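Long-range contact in putative mandelate racemase (PDB 2O56), which is of unknown function but binds magnesium and, as a member of the enolase superfamily, is probably a hydro-lyase acting on an unidentified substrate: residues C325-I329 with N358-C362. Numbering follows the deposited sequence.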
ATOM      1  N   CYS A 325      14.524  14.323 -32.576  1.00 31.49           N
ATOM      2  CA  CYS A 325      15.059  15.672 -32.831  1.00 30.14           C
ATOM      3  C   CYS A 325      16.566  15.618 -33.093  1.00 35.49           C
ATOM      4  O   CYS A 325      17.379  16.035 -32.263  1.00 41.41           O
ATOM      5  CB  CYS A 325      14.754  16.606 -31.655  1.00 29.17           C
ATOM      6  SG  CYS A 325      14.948  18.386 -32.039  1.00 37.56           S
ATOM      7  N   GLY A 326      16.948  15.066 -34.236  1.00 30.26           N
ATOM      8  CA  GLY A 326      18.353  15.115 -34.624  1.00 33.88           C
ATOM      9  C   GLY A 326      18.474  15.172 -36.128  1.00 32.01           C
ATOM     10  O   GLY A 326      17.707  15.856 -36.784  1.00 32.26           O
ATOM     11  N   GLY A 327      19.429  14.424 -36.665  1.00 30.30           N
ATOM     12  CA  GLY A 327      19.665  14.389 -38.107  1.00 35.89           C
ATOM     13  C   GLY A 327      18.916  13.270 -38.796  1.00 37.85           C
ATOM     14  O   GLY A 327      18.139  12.547 -38.167  1.00 32.66           O
ATOM     15  N   PRO A 328      19.135  13.115 -40.106  1.00 34.72           N
ATOM     16  CA  PRO A 328      18.474  12.037 -40.853  1.00 28.80           C
ATOM     17  C   PRO A 328      18.658  10.632 -40.259  1.00 28.80           C
ATOM     18  O   PRO A 328      17.776   9.791 -40.407  1.00 32.65           O
ATOM     19  CB  PRO A 328      19.120  12.138 -42.236  1.00 31.94           C
ATOM     20  CG  PRO A 328      19.464  13.604 -42.351  1.00 26.84           C
ATOM     21  CD  PRO A 328      19.984  13.947 -40.984  1.00 31.61           C
ATOM     22  N   ILE A 329      19.776  10.393 -39.579  1.00 27.42           N
ATOM     23  CA  ILE A 329      20.042   9.079 -38.999  1.00 29.92           C
ATOM     24  C   ILE A 329      19.035   8.745 -37.904  1.00 32.57           C
ATOM     25  O   ILE A 329      18.494   7.633 -37.864  1.00 33.22           O
ATOM     26  CB  ILE A 329      21.510   8.943 -38.484  1.00 25.37           C
ATOM     27  CG1 ILE A 329      22.462   8.830 -39.695  1.00 33.94           C
ATOM     28  CG2 ILE A 329      21.661   7.715 -37.608  1.00 29.45           C
ATOM     29  CD1 ILE A 329      23.970   8.903 -39.340  1.00 30.09           C
ATOM     30  N   ASN A 358      19.787  20.200 -42.980  1.00 41.82           N
ATOM     31  CA  ASN A 358      19.624  18.888 -42.370  1.00 42.45           C
ATOM     32  C   ASN A 358      19.887  17.741 -43.338  1.00 36.30           C
ATOM     33  O   ASN A 358      20.724  16.864 -43.083  1.00 32.63           O
ATOM     34  CB  ASN A 358      18.235  18.746 -41.745  1.00 39.48           C
ATOM     35  CG  ASN A 358      18.123  17.516 -40.851  1.00 43.35           C
ATOM     36  OD1 ASN A 358      18.855  17.377 -39.870  1.00 42.27           O
ATOM     37  ND2 ASN A 358      17.223  16.604 -41.208  1.00 38.18           N
ATOM     38  N   THR A 359      19.152  17.731 -44.447  1.00 36.06           N
ATOM     39  CA  THR A 359      19.097  16.548 -45.284  1.00 33.32           C
ATOM     40  C   THR A 359      20.392  16.319 -46.050  1.00 37.83           C
ATOM     41  O   THR A 359      20.728  15.177 -46.357  1.00 44.22           O
ATOM     42  CB  THR A 359      17.928  16.585 -46.280  1.00 39.67           C
ATOM     43  OG1 THR A 359      18.059  17.737 -47.115  1.00 44.10           O
ATOM     44  CG2 THR A 359      16.604  16.640 -45.543  1.00 42.43           C
ATOM     45  N   GLN A 360      21.121  17.401 -46.333  1.00 38.05           N
ATOM     46  CA  GLN A 360      22.349  17.324 -47.118  1.00 43.77           C
ATOM     47  C   GLN A 360      23.498  16.688 -46.347  1.00 38.95           C
ATOM     48  O   GLN A 360      24.507  16.326 -46.935  1.00 38.64           O
ATOM     49  CB  GLN A 360      22.741  18.702 -47.684  1.00 44.36           C
ATOM     50  CG  GLN A 360      23.643  19.564 -46.770  1.00 57.68           C
ATOM     51  CD  GLN A 360      23.648  21.066 -47.124  1.00 67.43           C
ATOM     52  OE1 GLN A 360      23.229  21.473 -48.213  1.00 71.33           O
ATOM     53  NE2 GLN A 360      24.127  21.889 -46.190  1.00 65.54           N
ATOM     54  N   THR A 361      23.344  16.543 -45.032  1.00 40.85           N
ATOM     55  CA  THR A 361      24.364  15.878 -44.215  1.00 31.35           C
ATOM     56  C   THR A 361      24.468  14.402 -44.544  1.00 31.68           C
ATOM     57  O   THR A 361      25.517  13.801 -44.315  1.00 36.23           O
ATOM     58  CB  THR A 361      24.152  16.053 -42.672  1.00 40.30           C
ATOM     59  OG1 THR A 361      22.909  15.469 -42.266  1.00 35.48           O
ATOM     60  CG2 THR A 361      24.175  17.514 -42.272  1.00 36.61           C
ATOM     61  N   CYS A 362      23.397  13.828 -45.103  1.00 32.56           N
ATOM     62  CA  CYS A 362      23.317  12.366 -45.271  1.00 31.27           C
ATOM     63  C   CYS A 362      23.118  11.886 -46.704  1.00 32.46           C
ATOM     64  O   CYS A 362      22.685  12.648 -47.551  1.00 36.96           O
ATOM     65  CB  CYS A 362      22.277  11.751 -44.325  1.00 34.12           C
ATOM     66  SG  CYS A 362      22.818  11.795 -42.584  1.00 33.81           S
TER
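The pyrrolidine ring of Pro328 packs against Asn358, Thr361 and Cys362 where two parts of the C-terminal, TIM-barrel-like domain of this enolase-superfamily chain meet: the N-terminus of helix 328-340, and the short helix 356-359 with the type I turn from Thr359 to Cys362. Proline suits the first turn of a helix, where its missing N-H costs no helical hydrogen bond, and its compact ring presents three carbons to the turn. Pro328 CB lies 3.7 Å from Cys362 SG, while Pro328 CG sits 3.6 Å from the carbonyl O of Asn358. The third carbon, Pro328 CD, comes within 3.5 Å of Thr361 OG1, the two side chains crossing at about a right angle. No hydrogen bond joins the segments; the direct contact between them is van der Waals packing.

Cys362 is the apolar partner: with chi1 at -71°, its sulfur stands beside its own backbone N and reaches both the proline ring and, at 4.2 Å, Ile329 CG1. Ile329 also packs on Phe41 of strand 39-44, tying the helix start to the N-terminal domain.

On the other side of the ring, Asn358 carries its amide anti to its backbone N (chi1 -168°) and sets ND2 against Pro328 CD and CG. ND2 is bound to Ala353 O, which leaves Asn358 OD1 turned to Gly327, 3.6 Å from that residue's CA. Gly327 occupies the N-cap position, with Pro328 CD close to where a side chain would sit; its N is hydrogen-bonded to Glu43. Thr361 suits its place because its hydroxyl reaches back to the carbonyl three residues earlier, just ahead of the turn: OG1 donates to Asn358 O at 2.7 Å, with a C=O...OG1 angle of 166°, and the same oxygen also accepts from Thr361 N.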